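PDB 3NNG: uncharacterized protein from Bacteroides fragilis, which is of unknown function but contains a calcium-binding F5/8 type C domain, a module that in many relatives mediates carbohydrate or membrane-surface binding. Local coordinates for residues Asp32-Ala35 against Ala39-Ala42; Cys62-Val67 against Thr149-Ile154; Lys97-Lys100 against Glu105-Thr108; Pro123-Ile128 against Asn155-Gln160. The protein carries 1 engineered substitution. All coordinates share one frame; numbering follows the deposited sequence.

Interaction 1 (Asp32-Ala35 against Ala39-Ala42). With CA (calcium ion), chain C.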
loop_
_atom_site.group_PDB
_atom_site.type_symbol
_atom_site.label_atom_id
_atom_site.label_comp_id
_atom_site.label_asym_id
_atom_site.label_seq_id
_atom_site.Cartn_x
_atom_site.Cartn_y
_atom_site.Cartn_z
ATOM N N ASP A 32 3.845 -14.820 -11.857
ATOM C CA ASP A 32 3.159 -15.831 -11.059
ATOM C C ASP A 32 4.112 -16.426 -10.021
ATOM O O ASP A 32 4.025 -17.609 -9.682
ATOM C CB ASP A 32 2.575 -16.936 -11.958
ATOM C CG ASP A 32 1.366 -16.475 -12.754
ATOM O OD1 ASP A 32 0.699 -15.519 -12.334
ATOM O OD2 ASP A 32 1.073 -17.095 -13.793
ATOM N N ASP A 33 5.027 -15.600 -9.526
ATOM C CA ASP A 33 6.045 -16.073 -8.601
ATOM C C ASP A 33 5.755 -15.515 -7.209
ATOM O O ASP A 33 6.295 -14.467 -6.827
ATOM C CB ASP A 33 7.426 -15.637 -9.082
ATOM C CG ASP A 33 8.541 -16.398 -8.411
ATOM O OD1 ASP A 33 8.304 -17.011 -7.349
ATOM O OD2 ASP A 33 9.655 -16.375 -8.958
ATOM N N ASP A 34 4.892 -16.213 -6.468
ATOM C CA ASP A 34 4.378 -15.726 -5.185
ATOM C C ASP A 34 5.475 -15.541 -4.135
ATOM O O ASP A 34 5.481 -14.556 -3.402
ATOM C CB ASP A 34 3.298 -16.673 -4.660
ATOM C CG ASP A 34 2.409 -16.022 -3.629
ATOM O OD1 ASP A 34 2.530 -14.800 -3.420
ATOM O OD2 ASP A 34 1.577 -16.729 -3.031
ATOM N N ALA A 35 6.398 -16.500 -4.066
ATOM C CA ALA A 35 7.519 -16.445 -3.141
ATOM C C ALA A 35 8.431 -15.247 -3.401
ATOM O O ALA A 35 9.057 -14.724 -2.479
ATOM C CB ALA A 35 8.318 -17.732 -3.225
ATOM N N ALA A 39 2.206 -10.569 -2.396
ATOM C CA ALA A 39 1.675 -9.442 -1.628
ATOM C C ALA A 39 2.308 -9.301 -0.245
ATOM O O ALA A 39 2.532 -8.178 0.233
ATOM C CB ALA A 39 0.164 -9.562 -1.507
ATOM N N HIS A 40 2.594 -10.443 0.387
ATOM C CA HIS A 40 3.075 -10.481 1.768
ATOM C C HIS A 40 4.473 -9.878 1.862
ATOM O O HIS A 40 4.897 -9.420 2.921
ATOM C CB HIS A 40 3.091 -11.930 2.283
ATOM C CG HIS A 40 4.013 -12.828 1.516
ATOM N ND1 HIS A 40 3.655 -13.417 0.318
ATOM C CD2 HIS A 40 5.279 -13.235 1.764
ATOM C CE1 HIS A 40 4.655 -14.145 -0.132
ATOM N NE2 HIS A 40 5.660 -14.049 0.725
ATOM N N LEU A 41 5.194 -9.878 0.748
ATOM C CA LEU A 41 6.527 -9.281 0.742
ATOM C C LEU A 41 6.485 -7.771 0.936
ATOM O O LEU A 41 7.483 -7.182 1.297
ATOM C CB LEU A 41 7.304 -9.638 -0.529
ATOM C CG LEU A 41 7.570 -11.133 -0.744
ATOM C CD1 LEU A 41 8.271 -11.376 -2.072
ATOM C CD2 LEU A 41 8.394 -11.734 0.393
ATOM N N ALA A 42 5.337 -7.140 0.714
ATOM C CA ALA A 42 5.222 -5.704 0.991
ATOM C C ALA A 42 5.124 -5.357 2.486
ATOM O O ALA A 42 5.225 -4.182 2.860
ATOM C CB ALA A 42 4.031 -5.110 0.244
HETATM CA CA CA C . 9.524 -6.070 1.812
HETATM O O HOH W 1 0.504 -12.759 -2.981
#
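A water joins D34 to A39. It takes the N-H of A39 N at 2.8 Å and donates to D34 OD1 at 2.9 Å. The carboxylate therefore reaches the first turn of the 3-10 segment through solvent and not directly. D34 CG lies anti to its own backbone N (chi1 -160°), which swings the carboxylate toward residues 39 and 40. There OD1 also sits at the edge of the H40 ring, in its plane, 4.1 Å from ND1. The carboxylate and imidazole planes are steeply inclined, 75° apart. No hydrogen bond joins them, but the acid would probably favour a protonated histidine. The same ring brings CE1 to 3.4 Å from the main-chain D34 O, approaching obliquely. With chi1 at 62°, H40 holds its ring between its own N and carbonyl carbon, and L41 CG packs against one face of it.

Helix 34-37 is followed closely by a 3-10 turn at residues 39-42, where the chain of this F5/8 type C domain enters its first run of calcium ligands, L41 to T49. D33 is the N-cap of helix 34-37 and accepts a backbone N-H through OD1. Beyond the helix, the chain is held in the 3-10 turn by A42 N bonding to A39 O at 3.0 Å. L41 serves two contacts, one by side chain and one by backbone. Its CD1 methyl touches A35 O at 3.5 Å, while its carbonyl O binds the calcium ion at 2.4 Å. D44, E46, T49, A152 and E153 also bind the ion. The buried A39 packs on V24 and C26 of strand 23-26.

Interaction 2 (Cys62-Val67 against Thr149-Ile154). With CA (calcium ion), chain C.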
loop_
_atom_site.group_PDB
_atom_site.type_symbol
_atom_site.label_atom_id
_atom_site.label_comp_id
_atom_site.label_asym_id
_atom_site.label_seq_id
_atom_site.Cartn_x
_atom_site.Cartn_y
_atom_site.Cartn_z
ATOM N N CYS A 62 -4.717 -3.178 -11.034
ATOM C CA CYS A 62 -3.454 -3.195 -10.297
ATOM C C CYS A 62 -3.688 -2.718 -8.875
ATOM O O CYS A 62 -3.939 -1.527 -8.648
ATOM C CB CYS A 62 -2.434 -2.283 -10.982
ATOM S SG CYS A 62 -0.780 -2.316 -10.220
ATOM N N TRP A 63 -3.620 -3.632 -7.914
ATOM C CA TRP A 63 -3.975 -3.265 -6.541
ATOM C C TRP A 63 -3.381 -4.196 -5.479
ATOM O O TRP A 63 -2.996 -5.338 -5.766
ATOM C CB TRP A 63 -5.498 -3.155 -6.393
ATOM C CG TRP A 63 -6.241 -4.408 -6.796
ATOM C CD1 TRP A 63 -6.806 -4.674 -8.014
ATOM C CD2 TRP A 63 -6.482 -5.566 -5.981
ATOM N NE1 TRP A 63 -7.379 -5.926 -8.008
ATOM C CE2 TRP A 63 -7.198 -6.491 -6.771
ATOM C CE3 TRP A 63 -6.152 -5.916 -4.662
ATOM C CZ2 TRP A 63 -7.592 -7.741 -6.285
ATOM C CZ3 TRP A 63 -6.545 -7.159 -4.181
ATOM C CH2 TRP A 63 -7.259 -8.053 -4.989
ATOM N N TRP A 64 -3.290 -3.679 -4.260
ATOM C CA TRP A 64 -2.798 -4.430 -3.116
ATOM C C TRP A 64 -3.779 -4.186 -1.964
ATOM O O TRP A 64 -4.283 -3.076 -1.787
ATOM C CB TRP A 64 -1.363 -3.999 -2.766
ATOM C CG TRP A 64 -0.722 -4.736 -1.594
ATOM C CD1 TRP A 64 0.199 -5.769 -1.647
ATOM C CD2 TRP A 64 -0.924 -4.455 -0.202
ATOM N NE1 TRP A 64 0.568 -6.139 -0.367
ATOM C CE2 TRP A 64 -0.117 -5.365 0.533
ATOM C CE3 TRP A 64 -1.712 -3.526 0.495
ATOM C CZ2 TRP A 64 -0.088 -5.369 1.924
ATOM C CZ3 TRP A 64 -1.682 -3.532 1.888
ATOM C CH2 TRP A 64 -0.872 -4.448 2.587
ATOM N N ASN A 65 -4.069 -5.229 -1.198
ATOM C CA ASN A 65 -5.173 -5.192 -0.243
ATOM C C ASN A 65 -4.755 -5.850 1.055
ATOM O O ASN A 65 -4.007 -6.834 1.034
ATOM C CB ASN A 65 -6.381 -5.939 -0.817
ATOM C CG ASN A 65 -7.625 -5.811 0.050
ATOM O OD1 ASN A 65 -7.826 -6.575 1.004
ATOM N ND2 ASN A 65 -8.470 -4.848 -0.282
ATOM N N THR A 66 -5.218 -5.305 2.180
ATOM C CA THR A 66 -5.013 -5.953 3.471
ATOM C C THR A 66 -6.295 -5.988 4.307
ATOM O O THR A 66 -7.017 -4.985 4.422
ATOM C CB THR A 66 -3.861 -5.298 4.288
ATOM O OG1 THR A 66 -3.691 -6.000 5.528
ATOM C CG2 THR A 66 -4.160 -3.823 4.581
ATOM N N VAL A 67 -6.590 -7.161 4.856
ATOM C CA VAL A 67 -7.585 -7.283 5.911
ATOM C C VAL A 67 -6.841 -7.123 7.230
ATOM O O VAL A 67 -5.973 -7.932 7.556
ATOM C CB VAL A 67 -8.266 -8.672 5.893
ATOM C CG1 VAL A 67 -9.472 -8.688 6.827
ATOM C CG2 VAL A 67 -8.681 -9.048 4.477
ATOM N N THR A 149 4.417 -2.063 -11.715
ATOM C CA THR A 149 4.771 -1.332 -10.507
ATOM C C THR A 149 4.668 -2.245 -9.276
ATOM O O THR A 149 4.385 -3.446 -9.392
ATOM C CB THR A 149 3.900 -0.028 -10.355
ATOM O OG1 THR A 149 4.443 0.823 -9.336
ATOM C CG2 THR A 149 2.443 -0.357 -10.015
ATOM N N GLY A 150 4.896 -1.670 -8.100
ATOM C CA GLY A 150 4.806 -2.407 -6.854
ATOM C C GLY A 150 5.427 -1.581 -5.745
ATOM O O GLY A 150 5.636 -0.386 -5.916
ATOM N N PHE A 151 5.727 -2.214 -4.616
ATOM C CA PHE A 151 6.432 -1.527 -3.538
ATOM C C PHE A 151 6.977 -2.524 -2.531
ATOM O O PHE A 151 6.425 -3.609 -2.368
ATOM C CB PHE A 151 5.564 -0.452 -2.864
ATOM C CG PHE A 151 4.137 -0.882 -2.591
ATOM C CD1 PHE A 151 3.079 -0.278 -3.257
ATOM C CD2 PHE A 151 3.855 -1.861 -1.643
ATOM C CE1 PHE A 151 1.763 -0.660 -3.005
ATOM C CE2 PHE A 151 2.555 -2.249 -1.380
ATOM C CZ PHE A 151 1.493 -1.652 -2.070
ATOM N N ALA A 152 8.080 -2.162 -1.881
ATOM C CA ALA A 152 8.806 -3.116 -1.059
ATOM C C ALA A 152 8.250 -3.126 0.340
ATOM O O ALA A 152 8.246 -4.149 1.002
ATOM C CB ALA A 152 10.281 -2.799 -1.043
ATOM N N GLU A 153 7.756 -1.980 0.779
ATOM C CA GLU A 153 7.215 -1.858 2.117
ATOM C C GLU A 153 6.070 -0.874 2.119
ATOM O O GLU A 153 6.231 0.260 1.686
ATOM C CB GLU A 153 8.310 -1.375 3.072
ATOM C CG GLU A 153 9.242 -2.495 3.487
ATOM C CD GLU A 153 8.496 -3.564 4.274
ATOM O OE1 GLU A 153 7.854 -3.214 5.282
ATOM O OE2 GLU A 153 8.542 -4.741 3.884
ATOM N N ILE A 154 4.915 -1.321 2.601
ATOM C CA ILE A 154 3.805 -0.431 2.884
ATOM C C ILE A 154 3.444 -0.508 4.364
ATOM O O ILE A 154 3.521 -1.571 4.979
ATOM C CB ILE A 154 2.567 -0.781 2.064
ATOM C CG1 ILE A 154 1.497 0.298 2.272
ATOM C CG2 ILE A 154 2.045 -2.194 2.441
ATOM C CD1 ILE A 154 0.369 0.226 1.255
HETATM CA CA CA C . 9.524 -6.070 1.812
#
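W64 meets F151 and I154 over one face of its indole. I154 CG2 sits above the six-membered ring, 3.9 Å from its centroid and 20° off the normal, a CH-pi contact. F151 turns its edge to the five-membered ring in a T-shaped pair, with the planes at 66°. Its CZ also touches W64 CB at 3.8 Å. F151 reaches this place with CG between its own N and carbonyl carbon (chi1 43°). Earlier in both segments, C62 SG meets the T149 CG2 methyl at 3.8 Å.

A second shell positions these groups. W64 NE1 hydrogen-bonds to A39 O, which sets the rotation of the indole. T149 OG1 bonds to Y89 O. V79 packs against both F151 and I154. Between F151 and I154 the chain leaves the strand for two residues, A152 and E153, which bind the calcium ion. A152 O binds it at 2.5 Å and E153 OE2 is a further ligand, while E153 OE1 forms a salt bridge with R19.

The two segments run nearly the same way but share no hydrogen bond. Side chains alone join them, as in the buried core of the beta-sandwich typical of F5/8 type C domains, here with two calcium ligands in the same segment as F151 and I154.

Interaction 3 (Lys97-Lys100 against Glu105-Thr108)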
loop_
_atom_site.group_PDB
_atom_site.type_symbol
_atom_site.label_atom_id
_atom_site.label_comp_id
_atom_site.label_asym_id
_atom_site.label_seq_id
_atom_site.Cartn_x
_atom_site.Cartn_y
_atom_site.Cartn_z
ATOM N N LYS A 97 -9.087 2.822 -1.260
ATOM C CA LYS A 97 -10.411 2.482 -0.751
ATOM C C LYS A 97 -10.262 1.761 0.581
ATOM O O LYS A 97 -9.346 0.958 0.754
ATOM C CB LYS A 97 -11.188 1.588 -1.728
ATOM C CG LYS A 97 -11.434 2.215 -3.096
ATOM C CD LYS A 97 -12.482 1.436 -3.884
ATOM C CE LYS A 97 -13.278 2.361 -4.803
ATOM N NZ LYS A 97 -12.462 3.047 -5.853
ATOM N N VAL A 98 -11.171 2.042 1.515
ATOM C CA VAL A 98 -11.220 1.316 2.784
ATOM C C VAL A 98 -12.621 0.792 3.031
ATOM O O VAL A 98 -13.591 1.282 2.449
ATOM C CB VAL A 98 -10.815 2.206 3.974
ATOM C CG1 VAL A 98 -9.389 2.724 3.786
ATOM C CG2 VAL A 98 -11.771 3.377 4.092
ATOM N N ARG A 99 -12.709 -0.220 3.886
ATOM C CA ARG A 99 -13.984 -0.749 4.353
ATOM C C ARG A 99 -13.951 -0.701 5.881
ATOM O O ARG A 99 -13.013 -1.189 6.513
ATOM C CB ARG A 99 -14.179 -2.191 3.864
ATOM C CG ARG A 99 -15.609 -2.708 3.949
ATOM C CD ARG A 99 -15.688 -4.174 3.530
ATOM N NE ARG A 99 -14.703 -4.990 4.246
ATOM C CZ ARG A 99 -14.826 -5.399 5.507
ATOM N NH1 ARG A 99 -15.904 -5.076 6.218
ATOM N NH2 ARG A 99 -13.858 -6.126 6.068
ATOM N N LYS A 100 -14.961 -0.093 6.479
ATOM C CA LYS A 100 -15.000 -0.002 7.926
ATOM C C LYS A 100 -15.552 -1.300 8.495
ATOM O O LYS A 100 -16.321 -2.001 7.826
ATOM C CB LYS A 100 -15.804 1.227 8.368
ATOM C CG LYS A 100 -15.116 2.544 7.978
ATOM C CD LYS A 100 -16.079 3.724 7.941
ATOM C CE LYS A 100 -15.982 4.575 9.209
ATOM N NZ LYS A 100 -16.123 6.037 8.921
ATOM N N GLU A 105 -20.085 -2.257 2.427
ATOM C CA GLU A 105 -19.824 -1.299 1.371
ATOM C C GLU A 105 -18.467 -0.636 1.601
ATOM O O GLU A 105 -18.066 -0.406 2.743
ATOM C CB GLU A 105 -20.940 -0.254 1.333
ATOM C CG GLU A 105 -22.315 -0.838 1.059
ATOM C CD GLU A 105 -22.477 -1.332 -0.375
ATOM O OE1 GLU A 105 -22.043 -0.624 -1.317
ATOM O OE2 GLU A 105 -23.053 -2.426 -0.558
ATOM N N TRP A 106 -17.764 -0.343 0.514
ATOM C CA TRP A 106 -16.462 0.292 0.585
ATOM C C TRP A 106 -16.610 1.793 0.432
ATOM O O TRP A 106 -17.546 2.272 -0.210
ATOM C CB TRP A 106 -15.557 -0.224 -0.529
ATOM C CG TRP A 106 -15.144 -1.660 -0.396
ATOM C CD1 TRP A 106 -15.940 -2.763 -0.532
ATOM C CD2 TRP A 106 -13.819 -2.150 -0.138
ATOM N NE1 TRP A 106 -15.192 -3.910 -0.354
ATOM C CE2 TRP A 106 -13.887 -3.561 -0.121
ATOM C CE3 TRP A 106 -12.581 -1.535 0.079
ATOM C CZ2 TRP A 106 -12.765 -4.364 0.105
ATOM C CZ3 TRP A 106 -11.467 -2.338 0.303
ATOM C CH2 TRP A 106 -11.571 -3.738 0.318
ATOM N N VAL A 107 -15.671 2.530 1.015
ATOM C CA VAL A 107 -15.621 3.968 0.861
ATOM C C VAL A 107 -14.326 4.350 0.145
ATOM O O VAL A 107 -13.240 3.855 0.479
ATOM C CB VAL A 107 -15.723 4.656 2.223
ATOM C CG1 VAL A 107 -17.042 4.273 2.906
ATOM C CG2 VAL A 107 -14.587 4.236 3.095
ATOM N N THR A 108 -14.444 5.201 -0.869
ATOM C CA THR A 108 -13.274 5.648 -1.624
ATOM C C THR A 108 -12.761 6.963 -1.052
ATOM O O THR A 108 -13.539 7.871 -0.776
ATOM C CB THR A 108 -13.601 5.868 -3.117
ATOM O OG1 THR A 108 -14.476 4.836 -3.577
ATOM C CG2 THR A 108 -12.329 5.859 -3.958
HETATM O O HOH W 2 -16.909 0.905 4.859
#
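K97-K100 and E105-T108 run antiparallel. V98 and V107 form a hydrogen-bonded pair, and K97 and T108 the next, non-hydrogen-bonded pair. This is the end of the beta hairpin made by strands 93-100 and 107-114. V98 N donates to V107 O at 2.9 Å, and V107 N returns a nearly straight bond to V98 O at 2.8 Å (174° at the hydrogen). V98 and V107 put their side chains on one face of the sheet, K97 and T108 on the other.

R99 lies over a face of the W106 indole. Its CB stands 4.1 Å from the centroid of the six-membered ring, 14° off the normal. Its CD stands over the same face at the NE1 rim of the five-membered ring. With chi1 at -164° the arginine chain sets out across the indole, and a bend at chi3 then turns the guanidinium steeply against the ring. The charged end is held elsewhere, by a salt bridge from NE to E137 and a bond from NH1 to E103 O. At the indole edge, K97 O lies in the ring plane, 3.9 Å from W106 CZ3. K97 itself runs alongside T108, so that its aliphatic carbons lie against the threonine hydroxyl and methyl. Near the turn a water replaces the direct strand bond. It accepts from K100 N and donates to E105 O, 2.7 Å from each.

Interaction 4 (Pro123-Ile128 against Asn155-Gln160). Engineered in segment 155-160: E158 (natural residue Val).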
loop_
_atom_site.group_PDB
_atom_site.type_symbol
_atom_site.label_atom_id
_atom_site.label_comp_id
_atom_site.label_asym_id
_atom_site.label_seq_id
_atom_site.Cartn_x
_atom_site.Cartn_y
_atom_site.Cartn_z
ATOM N N PRO A 123 10.643 5.857 2.921
ATOM C CA PRO A 123 9.234 5.872 2.513
ATOM C C PRO A 123 8.734 7.290 2.281
ATOM O O PRO A 123 9.350 8.236 2.743
ATOM C CB PRO A 123 8.495 5.253 3.705
ATOM C CG PRO A 123 9.500 5.114 4.807
ATOM C CD PRO A 123 10.797 5.729 4.379
ATOM N N GLN A 124 7.639 7.415 1.542
ATOM C CA GLN A 124 6.912 8.664 1.444
ATOM C C GLN A 124 5.563 8.436 2.100
ATOM O O GLN A 124 5.010 7.341 2.034
ATOM C CB GLN A 124 6.743 9.105 -0.014
ATOM C CG GLN A 124 8.056 9.445 -0.691
ATOM C CD GLN A 124 7.886 9.772 -2.145
ATOM O OE1 GLN A 124 7.010 10.553 -2.525
ATOM N NE2 GLN A 124 8.722 9.173 -2.981
ATOM N N TYR A 125 5.042 9.482 2.728
ATOM C CA TYR A 125 3.881 9.373 3.580
ATOM C C TYR A 125 2.692 10.076 2.949
ATOM O O TYR A 125 2.810 11.186 2.433
ATOM C CB TYR A 125 4.205 9.957 4.954
ATOM C CG TYR A 125 5.394 9.290 5.608
ATOM C CD1 TYR A 125 5.222 8.218 6.481
ATOM C CD2 TYR A 125 6.686 9.723 5.350
ATOM C CE1 TYR A 125 6.302 7.607 7.069
ATOM C CE2 TYR A 125 7.773 9.114 5.936
ATOM C CZ TYR A 125 7.575 8.060 6.792
ATOM O OH TYR A 125 8.654 7.446 7.382
ATOM N N ALA A 126 1.543 9.417 2.963
ATOM C CA ALA A 126 0.349 10.031 2.417
ATOM C C ALA A 126 -0.690 10.111 3.525
ATOM O O ALA A 126 -1.130 9.089 4.047
ATOM C CB ALA A 126 -0.174 9.240 1.234
ATOM N N ALA A 127 -1.052 11.336 3.892
ATOM C CA ALA A 127 -1.996 11.581 4.973
ATOM C C ALA A 127 -3.430 11.224 4.580
ATOM O O ALA A 127 -3.854 11.444 3.445
ATOM C CB ALA A 127 -1.909 13.048 5.418
ATOM N N ILE A 128 -4.166 10.657 5.532
ATOM C CA ILE A 128 -5.598 10.435 5.376
ATOM C C ILE A 128 -6.316 11.385 6.330
ATOM O O ILE A 128 -6.183 11.282 7.561
ATOM C CB ILE A 128 -5.992 8.989 5.708
ATOM C CG1 ILE A 128 -5.258 8.004 4.803
ATOM C CG2 ILE A 128 -7.507 8.799 5.572
ATOM C CD1 ILE A 128 -5.786 7.973 3.411
ATOM N N ASN A 155 3.065 0.632 4.928
ATOM C CA ASN A 155 2.637 0.707 6.313
ATOM C C ASN A 155 1.370 1.520 6.425
ATOM O O ASN A 155 1.109 2.386 5.591
ATOM C CB ASN A 155 3.722 1.353 7.168
ATOM C CG ASN A 155 4.835 0.395 7.495
ATOM O OD1 ASN A 155 4.714 -0.421 8.410
ATOM N ND2 ASN A 155 5.923 0.469 6.738
ATOM N N LEU A 156 0.577 1.230 7.449
ATOM C CA LEU A 156 -0.570 2.065 7.770
ATOM C C LEU A 156 -0.307 2.667 9.136
ATOM O O LEU A 156 0.342 2.034 9.975
ATOM C CB LEU A 156 -1.862 1.236 7.781
ATOM C CG LEU A 156 -2.693 1.114 6.500
ATOM C CD1 LEU A 156 -1.828 1.001 5.254
ATOM C CD2 LEU A 156 -3.692 -0.084 6.594
ATOM N N TYR A 157 -0.809 3.881 9.365
ATOM C CA TYR A 157 -0.524 4.605 10.614
ATOM C C TYR A 157 -1.777 5.002 11.376
ATOM O O TYR A 157 -2.849 5.231 10.787
ATOM C CB TYR A 157 0.323 5.851 10.330
ATOM C CG TYR A 157 1.651 5.515 9.690
ATOM C CD1 TYR A 157 1.780 5.474 8.315
ATOM C CD2 TYR A 157 2.764 5.192 10.467
ATOM C CE1 TYR A 157 2.995 5.147 7.716
ATOM C CE2 TYR A 157 3.977 4.852 9.881
ATOM C CZ TYR A 157 4.084 4.833 8.499
ATOM O OH TYR A 157 5.277 4.499 7.882
ATOM N N GLU A 158 -1.626 5.080 12.695
ATOM C CA GLU A 158 -2.682 5.546 13.581
ATOM C C GLU A 158 -2.037 6.516 14.575
ATOM O O GLU A 158 -0.812 6.508 14.752
ATOM C CB GLU A 158 -3.307 4.367 14.325
ATOM C CG GLU A 158 -2.365 3.732 15.335
ATOM C CD GLU A 158 -2.891 2.417 15.876
ATOM O OE1 GLU A 158 -4.126 2.272 15.996
ATOM O OE2 GLU A 158 -2.067 1.527 16.178
ATOM N N LYS A 159 -2.850 7.363 15.199
ATOM C CA LYS A 159 -2.341 8.326 16.175
ATOM C C LYS A 159 -1.966 7.652 17.478
ATOM O O LYS A 159 -2.759 6.895 18.055
ATOM C CB LYS A 159 -3.334 9.463 16.420
ATOM C CG LYS A 159 -3.158 10.616 15.436
ATOM C CD LYS A 159 -4.181 11.719 15.656
ATOM C CE LYS A 159 -4.722 12.238 14.328
ATOM N NZ LYS A 159 -3.646 12.733 13.412
ATOM N N GLN A 160 -0.743 7.925 17.924
ATOM C CA GLN A 160 -0.267 7.446 19.213
ATOM C C GLN A 160 -0.972 8.207 20.313
ATOM O O GLN A 160 -1.456 9.323 20.104
ATOM C CB GLN A 160 1.242 7.662 19.355
ATOM C CG GLN A 160 2.069 7.002 18.272
ATOM C CD GLN A 160 3.316 6.320 18.812
ATOM O OE1 GLN A 160 4.439 6.675 18.446
ATOM N NE2 GLN A 160 3.123 5.333 19.687
#
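Y125 and Y157 stand on strands that do not pair with each other. The nearest alpha carbons of the two segments, Y125 CA and N155 CA, are 9.2 Å apart. Strand 71-79 runs between them and is antiparallel to both. Q124, A126 and I128 bond to V79, F77 and T75 on one side of it, and N155 bonds to S78 on the other. The contact thus spans a strand of one sheet of the F5/8 type C beta-sandwich.

The two tyrosines alone carry it. Each has CG anti to its carbonyl carbon, with chi1 at -57° for Y125 and -60° for Y157. Each ring thereby leans over the intervening strand. The long axes of the side chains cross at about a right angle. The ring planes are 53° apart and the centroids 5.8 Å, so the pair is oblique, neither stacked nor T-shaped. Y157 OH comes to the edge of the Y125 ring, near its plane, 3.4 Å from CE1. Y157 CZ follows at 3.8 Å from the same carbon.

Neighbours settle both rings. The ring of W14, in strand 14-16, meets that of Y157 and also touches Y125. The Y157 hydroxyl hydrogen-bonds to S78 OG on the intervening strand. Past Y157, the engineered E158 forms a salt bridge with R70.

No hydrogen bond joins the two tyrosines. Contact between the rings is dispersive, probably with a slight electrostatic gain where the phenol oxygen of Y157 faces the C-H edge of Y125.

From the N terminus, interaction 1 comes first and closes a short turn of three residues. It ends before interaction 2 opens at residues 62-67. Interaction 2 closes a long loop at 149-154 and joins strand 63-68 to strand 148-159. Interactions 1 and 2 share the calcium ion, and A42 O bonds to I154 N between them. Interaction 3, a local hairpin, lies wholly within the long loop. It touches interaction 2 where W106 packs on N65. Interaction 4 begins inside that loop at 123-128 and ends beyond it at 155-160, so it crosses interaction 2. It ties the start of strand 124-144 to the end of strand 148-159.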